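Long-range contacts in SmhA (Serratia marcescens, PDB 7A27), which is the A component of Smh, a tripartite alpha-pore-forming toxin, and probably acts with its partner proteins to perforate target-cell membranes: residues V112-Q123 and W305-A316; S200-G208 and A261-A272. One frame throughout, in Å; residues are numbered along the deposited sequence.

Interaction 1: V112-Q123 and W305-A316; sequences VAALSDVAQHYQ and WGKVAEAYLTAA
The indole of Trp-305 has CB of Tyr-122 over one face, 4.0 Å from the centroid of the five-membered ring. The phenol turns its edge to the face of the six-membered ring, a T-shaped pair with centroids 5.5 Å apart and planes at 70°. Placing CG anti to its carbonyl carbon (chi1 -65°) brings the Tyr-122 ring edge-on to the six-membered ring, with its CD2 nearest CH2 of Trp-305. Phe-86 and Trp-342 also meet Trp-305, so this broad apolar ring fills a junction of several helices. The two segments belong to helices 104-155 and 301-321, antiparallel neighbours in the long helical bundle of this toxin, with segment axes approaching to 7.9 Å at 165°. Small residues permit that closeness: CB of Ala-119 rests 3.9 Å from CB of Ala-309, and Gly-306, with no side chain, lets the Gln-123 amide lie against its backbone; that amide also makes a weak hydrogen bond to Pro-302 O. Ser-116 adds polarity in little volume. Its OG donates to Ala-309 O at 2.9 Å from well outside the carbonyl plane, and that oxygen also accepts the helical N-H of Leu-313, so two donors grip it. Further along, the Tyr-312 ring packs against Val-112 and Leu-115, and its side chain also touches Val-90 and Trp-342. CG1 of Val-112 meets CD2 of Tyr-312 at 3.7 Å, the two side chains crossing at about a right angle, while CB of Leu-115 lies beside the same ring carbon. The Tyr-312 hydroxyl is hydrogen-bonded to Leu-9 O, a polar anchor for an otherwise apolar side chain.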
loop_
_atom_site.group_PDB
_atom_site.type_symbol
_atom_site.label_atom_id
_atom_site.label_comp_id
_atom_site.label_asym_id
_atom_site.label_seq_id
_atom_site.Cartn_x
_atom_site.Cartn_y
_atom_site.Cartn_z
ATOM N N VAL A 112 3.395 -15.255 29.586
ATOM C CA VAL A 112 4.374 -14.498 28.760
ATOM C C VAL A 112 5.062 -15.504 27.823
ATOM O O VAL A 112 5.122 -15.222 26.611
ATOM C CB VAL A 112 5.351 -13.706 29.639
ATOM C CG1 VAL A 112 6.541 -13.173 28.859
ATOM C CG2 VAL A 112 4.616 -12.590 30.354
ATOM N N ALA A 113 5.497 -16.657 28.347
ATOM C CA ALA A 113 6.120 -17.751 27.567
ATOM C C ALA A 113 5.161 -18.172 26.444
ATOM O O ALA A 113 5.634 -18.356 25.326
ATOM C CB ALA A 113 6.485 -18.913 28.454
ATOM N N ALA A 114 3.858 -18.274 26.718
ATOM C CA ALA A 114 2.823 -18.647 25.723
ATOM C C ALA A 114 2.705 -17.576 24.629
ATOM O O ALA A 114 2.561 -17.951 23.457
ATOM C CB ALA A 114 1.500 -18.884 26.398
ATOM N N LEU A 115 2.739 -16.290 24.981
ATOM C CA LEU A 115 2.626 -15.205 23.967
ATOM C C LEU A 115 3.873 -15.212 23.075
ATOM O O LEU A 115 3.738 -14.867 21.891
ATOM C CB LEU A 115 2.394 -13.851 24.639
ATOM C CG LEU A 115 1.126 -13.752 25.494
ATOM C CD1 LEU A 115 0.824 -12.304 25.856
ATOM C CD2 LEU A 115 -0.080 -14.355 24.777
ATOM N N SER A 116 5.026 -15.629 23.601
ATOM C CA SER A 116 6.271 -15.805 22.812
ATOM C C SER A 116 5.959 -16.729 21.634
ATOM O O SER A 116 6.302 -16.383 20.494
ATOM C CB SER A 116 7.366 -16.367 23.667
ATOM O OG SER A 116 8.535 -16.628 22.918
ATOM N N ASP A 117 5.301 -17.853 21.925
ATOM C CA ASP A 117 4.848 -18.876 20.949
ATOM C C ASP A 117 3.942 -18.213 19.897
ATOM O O ASP A 117 4.196 -18.397 18.690
ATOM C CB ASP A 117 4.090 -19.986 21.677
ATOM C CG ASP A 117 3.899 -21.269 20.912
ATOM O OD1 ASP A 117 4.789 -21.558 20.126
ATOM O OD2 ASP A 117 2.865 -21.953 21.125
ATOM N N VAL A 118 2.912 -17.482 20.337
ATOM C CA VAL A 118 1.921 -16.832 19.440
ATOM C C VAL A 118 2.667 -15.886 18.506
ATOM O O VAL A 118 2.411 -15.928 17.294
ATOM C CB VAL A 118 0.844 -16.082 20.231
ATOM C CG1 VAL A 118 -0.057 -15.249 19.293
ATOM C CG2 VAL A 118 0.033 -17.045 21.085
ATOM N N ALA A 119 3.537 -15.050 19.062
ATOM C CA ALA A 119 4.364 -14.098 18.296
ATOM C C ALA A 119 5.143 -14.871 17.230
ATOM O O ALA A 119 5.220 -14.390 16.094
ATOM C CB ALA A 119 5.294 -13.364 19.223
ATOM N N GLN A 120 5.680 -16.040 17.573
ATOM C CA GLN A 120 6.470 -16.857 16.621
ATOM C C GLN A 120 5.549 -17.327 15.481
ATOM O O GLN A 120 6.047 -17.414 14.342
ATOM C CB GLN A 120 7.178 -18.014 17.334
ATOM C CG GLN A 120 8.363 -18.547 16.535
ATOM C CD GLN A 120 9.245 -19.524 17.269
ATOM O OE1 GLN A 120 8.818 -20.610 17.635
ATOM N NE2 GLN A 120 10.511 -19.167 17.436
ATOM N N HIS A 121 4.272 -17.626 15.770
ATOM C CA HIS A 121 3.264 -18.039 14.754
ATOM C C HIS A 121 2.942 -16.829 13.857
ATOM O O HIS A 121 2.934 -16.988 12.620
ATOM C CB HIS A 121 2.025 -18.710 15.382
ATOM C CG HIS A 121 2.186 -20.175 15.650
ATOM N ND1 HIS A 121 2.502 -20.651 16.919
ATOM C CD2 HIS A 121 2.102 -21.261 14.845
ATOM C CE1 HIS A 121 2.606 -21.956 16.888
ATOM N NE2 HIS A 121 2.374 -22.356 15.625
ATOM N N TYR A 122 2.745 -15.653 14.448
ATOM C CA TYR A 122 2.442 -14.408 13.702
ATOM C C TYR A 122 3.652 -14.038 12.825
ATOM O O TYR A 122 3.461 -13.498 11.731
ATOM C CB TYR A 122 1.961 -13.320 14.671
ATOM C CG TYR A 122 0.648 -13.619 15.374
ATOM C CD1 TYR A 122 -0.242 -14.578 14.911
ATOM C CD2 TYR A 122 0.220 -12.827 16.432
ATOM C CE1 TYR A 122 -1.477 -14.777 15.513
ATOM C CE2 TYR A 122 -1.010 -13.021 17.050
ATOM C CZ TYR A 122 -1.866 -14.000 16.593
ATOM O OH TYR A 122 -3.057 -14.208 17.242
ATOM N N GLN A 123 4.871 -14.343 13.263
ATOM C CA GLN A 123 6.086 -14.111 12.448
ATOM C C GLN A 123 5.966 -14.949 11.177
ATOM O O GLN A 123 6.082 -14.385 10.074
ATOM C CB GLN A 123 7.340 -14.487 13.236
ATOM C CG GLN A 123 8.607 -14.577 12.402
ATOM C CD GLN A 123 9.796 -14.936 13.257
ATOM O OE1 GLN A 123 9.749 -15.823 14.106
ATOM N NE2 GLN A 123 10.889 -14.228 13.049
ATOM N N TRP A 305 8.092 -9.336 14.303
ATOM C CA TRP A 305 7.317 -10.265 15.163
ATOM C C TRP A 305 8.309 -11.153 15.922
ATOM O O TRP A 305 8.120 -11.374 17.137
ATOM C CB TRP A 305 6.253 -11.072 14.393
ATOM C CG TRP A 305 4.914 -10.398 14.296
ATOM C CD1 TRP A 305 4.282 -9.933 13.180
ATOM C CD2 TRP A 305 4.052 -10.084 15.402
ATOM N NE1 TRP A 305 3.082 -9.365 13.515
ATOM C CE2 TRP A 305 2.922 -9.443 14.874
ATOM C CE3 TRP A 305 4.137 -10.276 16.785
ATOM C CZ2 TRP A 305 1.890 -8.997 15.687
ATOM C CZ3 TRP A 305 3.112 -9.841 17.582
ATOM C CH2 TRP A 305 2.005 -9.210 17.037
ATOM N N GLY A 306 9.355 -11.608 15.237
ATOM C CA GLY A 306 10.447 -12.415 15.815
ATOM C C GLY A 306 11.118 -11.714 16.969
ATOM O O GLY A 306 11.517 -12.422 17.911
ATOM N N LYS A 307 11.237 -10.382 16.910
ATOM C CA LYS A 307 11.821 -9.564 18.006
ATOM C C LYS A 307 10.894 -9.611 19.226
ATOM O O LYS A 307 11.428 -9.664 20.350
ATOM C CB LYS A 307 12.088 -8.127 17.562
ATOM C CG LYS A 307 13.330 -7.949 16.698
ATOM C CD LYS A 307 13.779 -6.504 16.538
ATOM C CE LYS A 307 15.249 -6.409 16.163
ATOM N NZ LYS A 307 15.628 -5.052 15.704
ATOM N N VAL A 308 9.570 -9.584 19.019
ATOM C CA VAL A 308 8.563 -9.687 20.118
ATOM C C VAL A 308 8.671 -11.089 20.723
ATOM O O VAL A 308 8.572 -11.207 21.961
ATOM C CB VAL A 308 7.133 -9.402 19.628
ATOM C CG1 VAL A 308 6.091 -9.601 20.721
ATOM C CG2 VAL A 308 7.030 -8.002 19.071
ATOM N N ALA A 309 8.869 -12.110 19.885
ATOM C CA ALA A 309 8.993 -13.519 20.317
ATOM C C ALA A 309 10.218 -13.660 21.232
ATOM O O ALA A 309 10.054 -14.198 22.339
ATOM C CB ALA A 309 9.065 -14.434 19.125
ATOM N N GLU A 310 11.379 -13.160 20.797
ATOM C CA GLU A 310 12.654 -13.259 21.554
ATOM C C GLU A 310 12.514 -12.465 22.866
ATOM O O GLU A 310 12.895 -12.992 23.923
ATOM C CB GLU A 310 13.844 -12.759 20.728
ATOM C CG GLU A 310 14.335 -13.669 19.613
ATOM C CD GLU A 310 15.428 -13.020 18.747
ATOM O OE1 GLU A 310 15.503 -13.341 17.510
ATOM O OE2 GLU A 310 16.214 -12.177 19.293
ATOM N N ALA A 311 11.963 -11.252 22.820
ATOM C CA ALA A 311 11.803 -10.364 23.990
ATOM C C ALA A 311 10.941 -11.044 25.051
ATOM O O ALA A 311 11.269 -10.927 26.241
ATOM C CB ALA A 311 11.187 -9.063 23.559
ATOM N N TYR A 312 9.875 -11.719 24.623
ATOM C CA TYR A 312 8.901 -12.391 25.514
ATOM C C TYR A 312 9.519 -13.666 26.104
ATOM O O TYR A 312 9.274 -13.950 27.297
ATOM C CB TYR A 312 7.583 -12.622 24.775
ATOM C CG TYR A 312 6.573 -11.520 24.938
ATOM C CD1 TYR A 312 6.785 -10.261 24.407
ATOM C CD2 TYR A 312 5.396 -11.728 25.636
ATOM C CE1 TYR A 312 5.864 -9.241 24.572
ATOM C CE2 TYR A 312 4.458 -10.718 25.794
ATOM C CZ TYR A 312 4.693 -9.467 25.262
ATOM O OH TYR A 312 3.785 -8.470 25.442
ATOM N N LEU A 313 10.318 -14.390 25.322
ATOM C CA LEU A 313 10.998 -15.642 25.753
ATOM C C LEU A 313 11.981 -15.330 26.889
ATOM O O LEU A 313 11.971 -16.078 27.884
ATOM C CB LEU A 313 11.709 -16.270 24.546
ATOM C CG LEU A 313 12.400 -17.603 24.815
ATOM C CD1 LEU A 313 11.407 -18.627 25.347
ATOM C CD2 LEU A 313 13.083 -18.136 23.569
ATOM N N THR A 314 12.797 -14.282 26.715
ATOM C CA THR A 314 13.817 -13.808 27.687
ATOM C C THR A 314 13.151 -13.253 28.947
ATOM O O THR A 314 13.721 -13.464 30.033
ATOM C CB THR A 314 14.813 -12.824 27.070
ATOM O OG1 THR A 314 14.104 -11.698 26.572
ATOM C CG2 THR A 314 15.630 -13.444 25.959
ATOM N N ALA A 315 12.004 -12.590 28.805
ATOM C CA ALA A 315 11.245 -11.935 29.890
ATOM C C ALA A 315 10.677 -12.949 30.880
ATOM O O ALA A 315 10.750 -12.669 32.087
ATOM C CB ALA A 315 10.128 -11.117 29.308
ATOM N N ALA A 316 10.139 -14.066 30.383
ATOM C CA ALA A 316 9.393 -15.067 31.176
ATOM C C ALA A 316 10.187 -15.569 32.393
ATOM O O ALA A 316 9.730 -15.420 33.522
ATOM C CB ALA A 316 8.943 -16.188 30.274
#

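Interaction 2: S200-G208 and A261-A272; sequences SIVAAVPLG and AVAYRALATANA
The two-stranded antiparallel hairpin of strands 198-206 and 230-237, set between long helices and consistent with the beta-tongue of ClyA-like alpha-pore-forming toxins, packs its first strand on helix 247-268 through Ala-203, Val-205 and Pro-206. Strand 200-206 and helix 261-268 run nearly parallel, at 9°, and their axes approach to 7.3 Å without any hydrogen bond across the contact. The strand's backbone bonding is instead directed to the hairpin partner, where Val-202 and Ala-203 pair with Ile-233 and Val-205 with Tyr-231. Alanines keep the two backbones close: CB of Ala-203 meets CA of Ala-261 at 3.9 Å and lies equally near CD2 of Tyr-264. Tyr-264 offers a broad ring to the strand; its side chain also touches Ile-233 of the second strand as well as Ile-169 and Asn-173 of helix 160-188, tying hairpin and bundle together. Val-205 uses both branches. CG1, anti to the backbone N (chi1 -175°), comes 4.0 Å from CB of Ala-268, while CG2 turns to the Tyr-264 ring and meets its CD1 at 4.4 Å. The branched residue thus bridges positions one helical turn apart. Pro-206 presents its ring to the same helix, with CD 4.2 Å from CB of Ala-268 and CG near the Arg-265 guanidinium, which approaches obliquely; the long arginine lies at the edge of the contact with its charged end at the surface. Where helix 272-299 begins, CD2 of Leu-207 and the carbonyl oxygen of Pro-206 both reach CB of Ala-272, the oxygen at 3.7 Å.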
loop_
_atom_site.group_PDB
_atom_site.type_symbol
_atom_site.label_atom_id
_atom_site.label_comp_id
_atom_site.label_asym_id
_atom_site.label_seq_id
_atom_site.Cartn_x
_atom_site.Cartn_y
_atom_site.Cartn_z
ATOM N N SER A 200 -11.335 10.817 -12.312
ATOM C CA SER A 200 -12.094 11.534 -13.371
ATOM C C SER A 200 -11.339 11.385 -14.690
ATOM O O SER A 200 -10.143 10.960 -14.654
ATOM C CB SER A 200 -12.304 12.983 -13.029
ATOM O OG SER A 200 -11.099 13.730 -13.141
ATOM N N ILE A 201 -11.990 11.670 -15.809
ATOM C CA ILE A 201 -11.285 11.700 -17.118
ATOM C C ILE A 201 -10.415 12.967 -17.078
ATOM O O ILE A 201 -10.926 14.013 -16.615
ATOM C CB ILE A 201 -12.274 11.689 -18.297
ATOM C CG1 ILE A 201 -13.299 10.548 -18.197
ATOM C CG2 ILE A 201 -11.509 11.722 -19.627
ATOM C CD1 ILE A 201 -12.703 9.176 -18.062
ATOM N N VAL A 202 -9.137 12.874 -17.459
ATOM C CA VAL A 202 -8.170 14.011 -17.372
ATOM C C VAL A 202 -7.626 14.380 -18.755
ATOM O O VAL A 202 -7.196 15.537 -18.937
ATOM C CB VAL A 202 -7.028 13.652 -16.412
ATOM C CG1 VAL A 202 -7.545 13.435 -15.000
ATOM C CG2 VAL A 202 -6.249 12.435 -16.887
ATOM N N ALA A 203 -7.641 13.426 -19.683
ATOM C CA ALA A 203 -7.105 13.566 -21.051
ATOM C C ALA A 203 -7.833 12.624 -22.004
ATOM O O ALA A 203 -8.638 11.798 -21.543
ATOM C CB ALA A 203 -5.628 13.272 -21.036
ATOM N N ALA A 204 -7.533 12.733 -23.291
ATOM C CA ALA A 204 -8.168 11.938 -24.356
ATOM C C ALA A 204 -7.231 11.844 -25.554
ATOM O O ALA A 204 -6.414 12.767 -25.732
ATOM C CB ALA A 204 -9.464 12.592 -24.717
ATOM N N VAL A 205 -7.359 10.766 -26.325
ATOM C CA VAL A 205 -6.528 10.479 -27.526
ATOM C C VAL A 205 -7.450 10.286 -28.723
ATOM O O VAL A 205 -8.040 9.224 -28.859
ATOM C CB VAL A 205 -5.646 9.233 -27.316
ATOM C CG1 VAL A 205 -4.700 8.988 -28.500
ATOM C CG2 VAL A 205 -4.853 9.314 -26.020
ATOM N N PRO A 206 -7.639 11.301 -29.595
ATOM C CA PRO A 206 -8.358 11.100 -30.856
ATOM C C PRO A 206 -7.721 9.962 -31.675
ATOM O O PRO A 206 -6.510 9.929 -31.733
ATOM C CB PRO A 206 -8.190 12.440 -31.589
ATOM C CG PRO A 206 -7.937 13.454 -30.479
ATOM C CD PRO A 206 -7.216 12.689 -29.385
ATOM N N LEU A 207 -8.533 9.076 -32.271
ATOM C CA LEU A 207 -8.097 7.908 -33.086
ATOM C C LEU A 207 -8.512 8.133 -34.557
ATOM O O LEU A 207 -9.679 8.465 -34.774
ATOM C CB LEU A 207 -8.732 6.663 -32.448
ATOM C CG LEU A 207 -8.402 6.422 -30.962
ATOM C CD1 LEU A 207 -9.114 5.212 -30.388
ATOM C CD2 LEU A 207 -6.911 6.254 -30.734
ATOM N N GLY A 208 -7.545 8.115 -35.487
ATOM C CA GLY A 208 -7.714 8.355 -36.946
ATOM C C GLY A 208 -9.054 7.847 -37.507
ATOM O O GLY A 208 -9.434 6.700 -37.263
ATOM N N ALA A 261 -3.360 16.884 -21.120
ATOM C CA ALA A 261 -4.444 16.824 -22.124
ATOM C C ALA A 261 -3.921 17.357 -23.462
ATOM O O ALA A 261 -4.050 16.656 -24.473
ATOM C CB ALA A 261 -5.635 17.606 -21.638
ATOM N N VAL A 262 -3.322 18.545 -23.419
ATOM C CA VAL A 262 -2.750 19.284 -24.585
ATOM C C VAL A 262 -1.674 18.421 -25.260
ATOM O O VAL A 262 -1.696 18.312 -26.512
ATOM C CB VAL A 262 -2.191 20.653 -24.136
ATOM C CG1 VAL A 262 -1.311 21.313 -25.189
ATOM C CG2 VAL A 262 -3.299 21.600 -23.699
ATOM N N ALA A 263 -0.787 17.819 -24.463
ATOM C CA ALA A 263 0.383 17.048 -24.939
ATOM C C ALA A 263 -0.057 15.781 -25.684
ATOM O O ALA A 263 0.640 15.447 -26.675
ATOM C CB ALA A 263 1.309 16.724 -23.793
ATOM N N TYR A 264 -1.114 15.085 -25.229
ATOM C CA TYR A 264 -1.630 13.861 -25.902
ATOM C C TYR A 264 -2.274 14.278 -27.237
ATOM O O TYR A 264 -2.053 13.594 -28.251
ATOM C CB TYR A 264 -2.577 13.037 -25.025
ATOM C CG TYR A 264 -1.942 12.139 -23.989
ATOM C CD1 TYR A 264 -1.194 11.031 -24.350
ATOM C CD2 TYR A 264 -2.157 12.336 -22.632
ATOM C CE1 TYR A 264 -0.641 10.181 -23.402
ATOM C CE2 TYR A 264 -1.604 11.497 -21.674
ATOM C CZ TYR A 264 -0.840 10.410 -22.049
ATOM O OH TYR A 264 -0.295 9.613 -21.075
ATOM N N ARG A 265 -3.010 15.390 -27.261
ATOM C CA ARG A 265 -3.657 15.906 -28.495
ATOM C C ARG A 265 -2.565 16.103 -29.558
ATOM O O ARG A 265 -2.792 15.737 -30.726
ATOM C CB ARG A 265 -4.439 17.198 -28.233
ATOM C CG ARG A 265 -5.504 17.086 -27.153
ATOM C CD ARG A 265 -6.416 18.290 -27.055
ATOM N NE ARG A 265 -7.252 18.327 -28.243
ATOM C CZ ARG A 265 -8.314 17.527 -28.486
ATOM N NH1 ARG A 265 -9.018 17.668 -29.604
ATOM N NH2 ARG A 265 -8.680 16.591 -27.616
ATOM N N ALA A 266 -1.404 16.618 -29.156
ATOM C CA ALA A 266 -0.239 16.888 -30.032
ATOM C C ALA A 266 0.360 15.588 -30.591
ATOM O O ALA A 266 0.459 15.455 -31.816
ATOM C CB ALA A 266 0.802 17.670 -29.271
ATOM N N LEU A 267 0.758 14.662 -29.723
ATOM C CA LEU A 267 1.395 13.383 -30.138
ATOM C C LEU A 267 0.417 12.542 -30.980
ATOM O O LEU A 267 0.874 11.829 -31.899
ATOM C CB LEU A 267 1.849 12.631 -28.886
ATOM C CG LEU A 267 2.536 11.292 -29.141
ATOM C CD1 LEU A 267 3.732 11.459 -30.069
ATOM C CD2 LEU A 267 2.965 10.618 -27.836
ATOM N N ALA A 268 -0.881 12.640 -30.684
ATOM C CA ALA A 268 -1.962 11.862 -31.320
ATOM C C ALA A 268 -2.108 12.191 -32.811
ATOM O O ALA A 268 -2.427 11.261 -33.590
ATOM C CB ALA A 268 -3.249 12.101 -30.584
ATOM N N THR A 269 -1.913 13.447 -33.218
ATOM C CA THR A 269 -2.092 13.868 -34.641
ATOM C C THR A 269 -1.450 12.820 -35.566
ATOM O O THR A 269 -2.141 12.359 -36.472
ATOM C CB THR A 269 -1.610 15.311 -34.900
ATOM O OG1 THR A 269 -0.273 15.460 -34.411
ATOM C CG2 THR A 269 -2.496 16.362 -34.256
ATOM N N ALA A 270 -0.212 12.405 -35.289
ATOM C CA ALA A 270 0.593 11.485 -36.132
ATOM C C ALA A 270 0.721 10.098 -35.488
ATOM O O ALA A 270 0.679 9.125 -36.241
ATOM C CB ALA A 270 1.956 12.092 -36.393
ATOM N N ASN A 271 0.943 10.004 -34.166
ATOM C CA ASN A 271 1.135 8.726 -33.422
ATOM C C ASN A 271 0.086 8.618 -32.303
ATOM O O ASN A 271 0.397 8.957 -31.152
ATOM C CB ASN A 271 2.549 8.599 -32.841
ATOM C CG ASN A 271 3.630 8.956 -33.831
ATOM O OD1 ASN A 271 3.697 10.092 -34.296
ATOM N ND2 ASN A 271 4.494 8.001 -34.124
ATOM N N ALA A 272 -1.119 8.151 -32.639
ATOM C CA ALA A 272 -2.282 7.999 -31.737
ATOM C C ALA A 272 -2.135 6.735 -30.886
ATOM O O ALA A 272 -2.395 6.790 -29.670
ATOM C CB ALA A 272 -3.517 7.926 -32.591
#

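In the fold
The two contacts stand on opposite sides of the chain's centre, their own centres about 57 Å apart, and share no helix or strand. Interaction 1 is a buried helix-helix interface inside the bundle, joining elements far apart in sequence; interaction 2, which falls within the chain segment between those elements, is partly buried and seats a hairpin on a helix. Both rely on alanines for close approach and on an aromatic ring that spreads the contact to other helices. Their chemistry otherwise diverges: 112-123 with 305-316 combines aromatic stacking with a side-chain-to-backbone hydrogen bond, whereas 200-208 with 261-272 has apolar contacts and an arginine at its margin.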